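Local coordinates for protein thymidylate synthase A (Bacillus subtilis, PDB 1BKP) that catalyses the reductive methylation of dUMP to dTMP, using 5,10-methylenetetrahydrofolate as both methyl donor and reductant, and works as a homodimer, at residues 164-177 and 195-207. Sequence-based numbering, arbitrary orientation.
Sequences TQWYVKHGKLHLEV and YNVLQRMIAQVTG
The six-membered ring of Trp166 points its rim at the helix: CD2 of Leu198 and CA of Gln199 meet the benzo edge nearly in the ring plane, while CD1 of Ile202 comes in obliquely, 3.7 Å from Trp166 CH2. Leu175 CD1, from the other strand of the hairpin, sits over the centre of one face, 3.5 Å above the plane of the Trp166 ring. Farther along, Val177 CG1 lies off-centre over one face of the Tyr195 ring, and Thr164 CG2 approaches obliquely, 3.9 Å from Tyr195 CE2. Tyr195 OH is hydrogen-bonded to Trp75 NE1, from helix 64-75. Strand 172-183 and helix 188-206 are the first two elements of a beta-alpha-beta unit that strand 209-223 completes, and the helix packs against one side of the mixed sheet of the thymidylate synthase fold; strand 172-177 and helix 195-206 run nearly antiparallel, 150° between their directions. Leu173, with CG anti to the backbone N (chi1 -171°), lays CD2 on the helix backbone 3.6 Å from Ala203 CA. Between these apolar patches the extended Gln199 and Leu175 lie alongside each other, pointing opposite ways, and Gln199 NE2 donates to Leu173 O (2.9 Å, 147° at the hydrogen), with the acceptor close to its amide plane. Glu212 O also accepts from this NE2, and Asn51 ND2 donates to OE1, so both polar atoms of the buried amide are held and its flip is set.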
loop_
_atom_site.group_PDB
_atom_site.type_symbol
_atom_site.label_atom_id
_atom_site.label_comp_id
_atom_site.label_asym_id
_atom_site.label_seq_id
_atom_site.Cartn_x
_atom_site.Cartn_y
_atom_site.Cartn_z
ATOM N N THR A 164 2.074 3.114 6.504
ATOM C CA THR A 164 3.447 3.551 6.198
ATOM C C THR A 164 4.318 2.300 6.224
ATOM O O THR A 164 3.976 1.316 6.861
ATOM C CB THR A 164 4.066 4.499 7.247
ATOM O OG1 THR A 164 4.254 3.839 8.516
ATOM C CG2 THR A 164 3.165 5.704 7.562
ATOM N N GLN A 165 5.418 2.326 5.490
ATOM C CA GLN A 165 6.422 1.226 5.569
ATOM C C GLN A 165 7.780 1.980 5.642
ATOM O O GLN A 165 8.032 2.912 4.895
ATOM C CB GLN A 165 6.367 0.265 4.358
ATOM C CG GLN A 165 7.430 -0.824 4.599
ATOM C CD GLN A 165 7.231 -2.027 3.685
ATOM O OE1 GLN A 165 6.353 -2.074 2.911
ATOM N NE2 GLN A 165 8.098 -3.050 3.843
ATOM N N TRP A 166 8.688 1.522 6.495
ATOM C CA TRP A 166 9.941 2.245 6.694
ATOM C C TRP A 166 11.070 1.277 6.348
ATOM O O TRP A 166 10.914 0.073 6.517
ATOM C CB TRP A 166 10.047 2.620 8.214
ATOM C CG TRP A 166 8.910 3.512 8.729
ATOM C CD1 TRP A 166 7.612 3.128 9.045
ATOM C CD2 TRP A 166 8.980 4.897 8.983
ATOM N NE1 TRP A 166 6.894 4.207 9.456
ATOM C CE2 TRP A 166 7.707 5.310 9.417
ATOM C CE3 TRP A 166 10.008 5.841 8.884
ATOM C CZ2 TRP A 166 7.415 6.647 9.733
ATOM C CZ3 TRP A 166 9.741 7.178 9.198
ATOM C CH2 TRP A 166 8.427 7.571 9.610
ATOM N N TYR A 167 12.208 1.809 5.883
ATOM C CA TYR A 167 13.291 0.895 5.513
ATOM C C TYR A 167 14.569 1.565 6.062
ATOM O O TYR A 167 14.750 2.803 5.912
ATOM C CB TYR A 167 13.423 0.856 3.994
ATOM C CG TYR A 167 12.105 0.584 3.289
ATOM C CD1 TYR A 167 11.218 1.622 2.980
ATOM C CD2 TYR A 167 11.763 -0.693 2.873
ATOM C CE1 TYR A 167 10.053 1.383 2.287
ATOM C CE2 TYR A 167 10.599 -0.928 2.149
ATOM C CZ TYR A 167 9.769 0.121 1.869
ATOM O OH TYR A 167 8.649 -0.104 1.111
ATOM N N VAL A 168 15.511 0.741 6.510
ATOM C CA VAL A 168 16.768 1.303 6.970
ATOM C C VAL A 168 17.857 0.649 6.124
ATOM O O VAL A 168 17.969 -0.598 6.110
ATOM C CB VAL A 168 17.058 1.017 8.478
ATOM C CG1 VAL A 168 18.489 1.596 8.791
ATOM C CG2 VAL A 168 16.015 1.656 9.344
ATOM N N LYS A 169 18.563 1.466 5.348
ATOM C CA LYS A 169 19.631 0.942 4.520
ATOM C C LYS A 169 20.784 1.981 4.512
ATOM O O LYS A 169 20.519 3.178 4.260
ATOM C CB LYS A 169 19.164 0.655 3.088
ATOM C CG LYS A 169 17.973 -0.311 2.982
ATOM C CD LYS A 169 17.692 -0.704 1.499
ATOM C CE LYS A 169 16.466 -1.575 1.272
ATOM N NZ LYS A 169 16.446 -2.881 2.024
ATOM N N HIS A 170 22.001 1.511 4.876
ATOM C CA HIS A 170 23.233 2.337 4.883
ATOM C C HIS A 170 23.118 3.570 5.769
ATOM O O HIS A 170 23.496 4.655 5.391
ATOM C CB HIS A 170 23.577 2.772 3.474
ATOM C CG HIS A 170 24.190 1.691 2.635
ATOM N ND1 HIS A 170 24.453 0.420 3.126
ATOM C CD2 HIS A 170 24.658 1.711 1.356
ATOM C CE1 HIS A 170 25.070 -0.291 2.191
ATOM N NE2 HIS A 170 25.206 0.468 1.109
ATOM N N GLY A 171 22.517 3.393 6.937
ATOM C CA GLY A 171 22.380 4.510 7.835
ATOM C C GLY A 171 21.307 5.490 7.452
ATOM O O GLY A 171 21.181 6.503 8.110
ATOM N N LYS A 172 20.539 5.190 6.407
ATOM C CA LYS A 172 19.452 6.103 6.062
ATOM C C LYS A 172 18.032 5.456 6.274
ATOM O O LYS A 172 17.811 4.240 6.004
ATOM C CB LYS A 172 19.600 6.540 4.618
ATOM C CG LYS A 172 20.897 7.315 4.373
ATOM C CD LYS A 172 21.077 7.527 2.889
ATOM C CE LYS A 172 22.356 8.204 2.577
ATOM N NZ LYS A 172 22.667 8.019 1.094
ATOM N N LEU A 173 17.108 6.301 6.742
ATOM C CA LEU A 173 15.727 5.943 6.988
ATOM C C LEU A 173 14.802 6.421 5.828
ATOM O O LEU A 173 14.611 7.637 5.632
ATOM C CB LEU A 173 15.275 6.615 8.278
ATOM C CG LEU A 173 13.895 6.200 8.828
ATOM C CD1 LEU A 173 13.775 4.683 9.055
ATOM C CD2 LEU A 173 13.615 6.927 10.225
ATOM N N HIS A 174 14.304 5.473 5.025
ATOM C CA HIS A 174 13.396 5.754 3.886
ATOM C C HIS A 174 11.965 5.543 4.392
ATOM O O HIS A 174 11.713 4.628 5.237
ATOM C CB HIS A 174 13.722 4.780 2.736
ATOM C CG HIS A 174 15.168 4.766 2.360
ATOM N ND1 HIS A 174 15.684 5.382 1.220
ATOM C CD2 HIS A 174 16.227 4.120 2.945
ATOM C CE1 HIS A 174 16.985 5.119 1.128
ATOM N NE2 HIS A 174 17.343 4.358 2.149
ATOM N N LEU A 175 11.008 6.336 3.837
ATOM C CA LEU A 175 9.640 6.246 4.296
ATOM C C LEU A 175 8.784 6.099 3.060
ATOM O O LEU A 175 8.976 6.854 2.087
ATOM C CB LEU A 175 9.174 7.543 5.045
ATOM C CG LEU A 175 7.644 7.692 5.262
ATOM C CD1 LEU A 175 7.160 6.463 6.105
ATOM C CD2 LEU A 175 7.322 9.003 6.006
ATOM N N GLU A 176 7.860 5.117 3.082
ATOM C CA GLU A 176 6.919 4.974 1.966
ATOM C C GLU A 176 5.516 5.070 2.591
ATOM O O GLU A 176 5.189 4.345 3.519
ATOM C CB GLU A 176 7.116 3.612 1.257
ATOM C CG GLU A 176 6.204 3.472 0.070
ATOM C CD GLU A 176 6.639 2.426 -0.959
ATOM O OE1 GLU A 176 7.400 1.515 -0.590
ATOM O OE2 GLU A 176 6.204 2.521 -2.119
ATOM N N VAL A 177 4.636 5.886 2.028
ATOM C CA VAL A 177 3.311 6.070 2.600
ATOM C C VAL A 177 2.256 5.772 1.520
ATOM O O VAL A 177 2.526 5.957 0.353
ATOM C CB VAL A 177 3.226 7.620 2.983
ATOM C CG1 VAL A 177 1.918 8.060 3.412
ATOM C CG2 VAL A 177 4.252 7.941 4.070
ATOM N N TYR A 195 3.521 14.072 6.143
ATOM C CA TYR A 195 4.258 12.812 6.360
ATOM C C TYR A 195 5.765 12.954 6.232
ATOM O O TYR A 195 6.543 12.158 6.852
ATOM C CB TYR A 195 3.632 11.601 5.573
ATOM C CG TYR A 195 2.533 11.006 6.401
ATOM C CD1 TYR A 195 1.228 11.603 6.437
ATOM C CD2 TYR A 195 2.783 9.862 7.213
ATOM C CE1 TYR A 195 0.209 11.078 7.248
ATOM C CE2 TYR A 195 1.802 9.329 8.044
ATOM C CZ TYR A 195 0.505 9.958 8.043
ATOM O OH TYR A 195 -0.431 9.420 8.899
ATOM N N ASN A 196 6.218 13.952 5.453
ATOM C CA ASN A 196 7.663 14.174 5.389
ATOM C C ASN A 196 8.149 14.733 6.764
ATOM O O ASN A 196 9.255 14.381 7.289
ATOM C CB ASN A 196 7.991 15.165 4.251
ATOM C CG ASN A 196 9.473 15.278 4.036
ATOM O OD1 ASN A 196 10.035 16.202 4.503
ATOM N ND2 ASN A 196 10.132 14.235 3.454
ATOM N N VAL A 197 7.314 15.562 7.395
ATOM C CA VAL A 197 7.681 16.055 8.746
ATOM C C VAL A 197 7.819 14.836 9.717
ATOM O O VAL A 197 8.810 14.698 10.417
ATOM C CB VAL A 197 6.637 17.101 9.293
ATOM C CG1 VAL A 197 7.068 17.576 10.708
ATOM C CG2 VAL A 197 6.678 18.267 8.353
ATOM N N LEU A 198 6.929 13.852 9.580
ATOM C CA LEU A 198 6.999 12.701 10.447
ATOM C C LEU A 198 8.349 11.947 10.162
ATOM O O LEU A 198 8.965 11.448 11.096
ATOM C CB LEU A 198 5.849 11.732 10.160
ATOM C CG LEU A 198 5.808 10.487 11.053
ATOM C CD1 LEU A 198 5.481 10.889 12.552
ATOM C CD2 LEU A 198 4.705 9.531 10.443
ATOM N N GLN A 199 8.761 11.857 8.892
ATOM C CA GLN A 199 10.008 11.197 8.563
ATOM C C GLN A 199 11.160 11.872 9.305
ATOM O O GLN A 199 12.067 11.161 9.859
ATOM C CB GLN A 199 10.310 11.269 7.082
ATOM C CG GLN A 199 11.458 10.363 6.695
ATOM C CD GLN A 199 11.710 10.388 5.207
ATOM O OE1 GLN A 199 11.155 11.226 4.527
ATOM N NE2 GLN A 199 12.588 9.498 4.694
ATOM N N ARG A 200 11.239 13.206 9.154
ATOM C CA ARG A 200 12.280 14.004 9.822
ATOM C C ARG A 200 12.243 13.854 11.329
ATOM O O ARG A 200 13.321 13.714 11.962
ATOM C CB ARG A 200 12.174 15.480 9.404
ATOM C CG ARG A 200 12.432 15.618 7.828
ATOM C CD ARG A 200 12.201 17.036 7.295
ATOM N NE ARG A 200 12.371 16.975 5.850
ATOM C CZ ARG A 200 13.395 17.500 5.198
ATOM N NH1 ARG A 200 14.318 18.251 5.833
ATOM N NH2 ARG A 200 13.443 17.342 3.907
ATOM N N MET A 201 11.060 13.828 11.948
ATOM C CA MET A 201 10.993 13.653 13.416
ATOM C C MET A 201 11.586 12.325 13.875
ATOM O O MET A 201 12.400 12.264 14.824
ATOM C CB MET A 201 9.553 13.649 13.883
ATOM C CG MET A 201 8.957 15.128 13.825
ATOM S SD MET A 201 7.148 15.017 14.038
ATOM C CE MET A 201 6.926 14.623 15.768
ATOM N N ILE A 202 11.176 11.266 13.163
ATOM C CA ILE A 202 11.531 9.895 13.556
ATOM C C ILE A 202 12.996 9.632 13.264
ATOM O O ILE A 202 13.675 9.036 14.061
ATOM C CB ILE A 202 10.516 8.723 13.010
ATOM C CG1 ILE A 202 9.173 8.768 13.811
ATOM C CG2 ILE A 202 11.245 7.296 13.204
ATOM C CD1 ILE A 202 8.071 7.929 13.271
ATOM N N ALA A 203 13.498 10.126 12.159
ATOM C CA ALA A 203 14.904 9.923 11.852
ATOM C C ALA A 203 15.792 10.616 12.947
ATOM O O ALA A 203 16.837 10.050 13.377
ATOM C CB ALA A 203 15.194 10.544 10.485
ATOM N N GLN A 204 15.315 11.797 13.445
ATOM C CA GLN A 204 16.086 12.544 14.403
ATOM C C GLN A 204 16.199 11.769 15.702
ATOM O O GLN A 204 17.283 11.679 16.230
ATOM C CB GLN A 204 15.484 13.943 14.634
ATOM C CG GLN A 204 16.164 14.687 15.851
ATOM C CD GLN A 204 15.816 16.161 15.865
ATOM O OE1 GLN A 204 15.927 16.815 14.843
ATOM N NE2 GLN A 204 15.386 16.702 17.043
ATOM N N VAL A 205 15.118 11.136 16.151
ATOM C CA VAL A 205 15.129 10.433 17.408
ATOM C C VAL A 205 15.647 8.967 17.412
ATOM O O VAL A 205 15.801 8.355 18.484
ATOM C CB VAL A 205 13.804 10.537 18.085
ATOM C CG1 VAL A 205 13.494 11.992 18.338
ATOM C CG2 VAL A 205 12.680 9.842 17.283
ATOM N N THR A 206 15.863 8.398 16.216
ATOM C CA THR A 206 16.350 7.051 16.102
ATOM C C THR A 206 17.800 7.101 15.616
ATOM O O THR A 206 18.454 6.076 15.461
ATOM C CB THR A 206 15.509 6.229 15.188
ATOM O OG1 THR A 206 15.426 6.843 13.869
ATOM C CG2 THR A 206 14.138 6.015 15.821
ATOM N N GLY A 207 18.258 8.280 15.303
ATOM C CA GLY A 207 19.618 8.457 14.880
ATOM C C GLY A 207 19.991 8.138 13.462
ATOM O O GLY A 207 21.140 7.692 13.211
#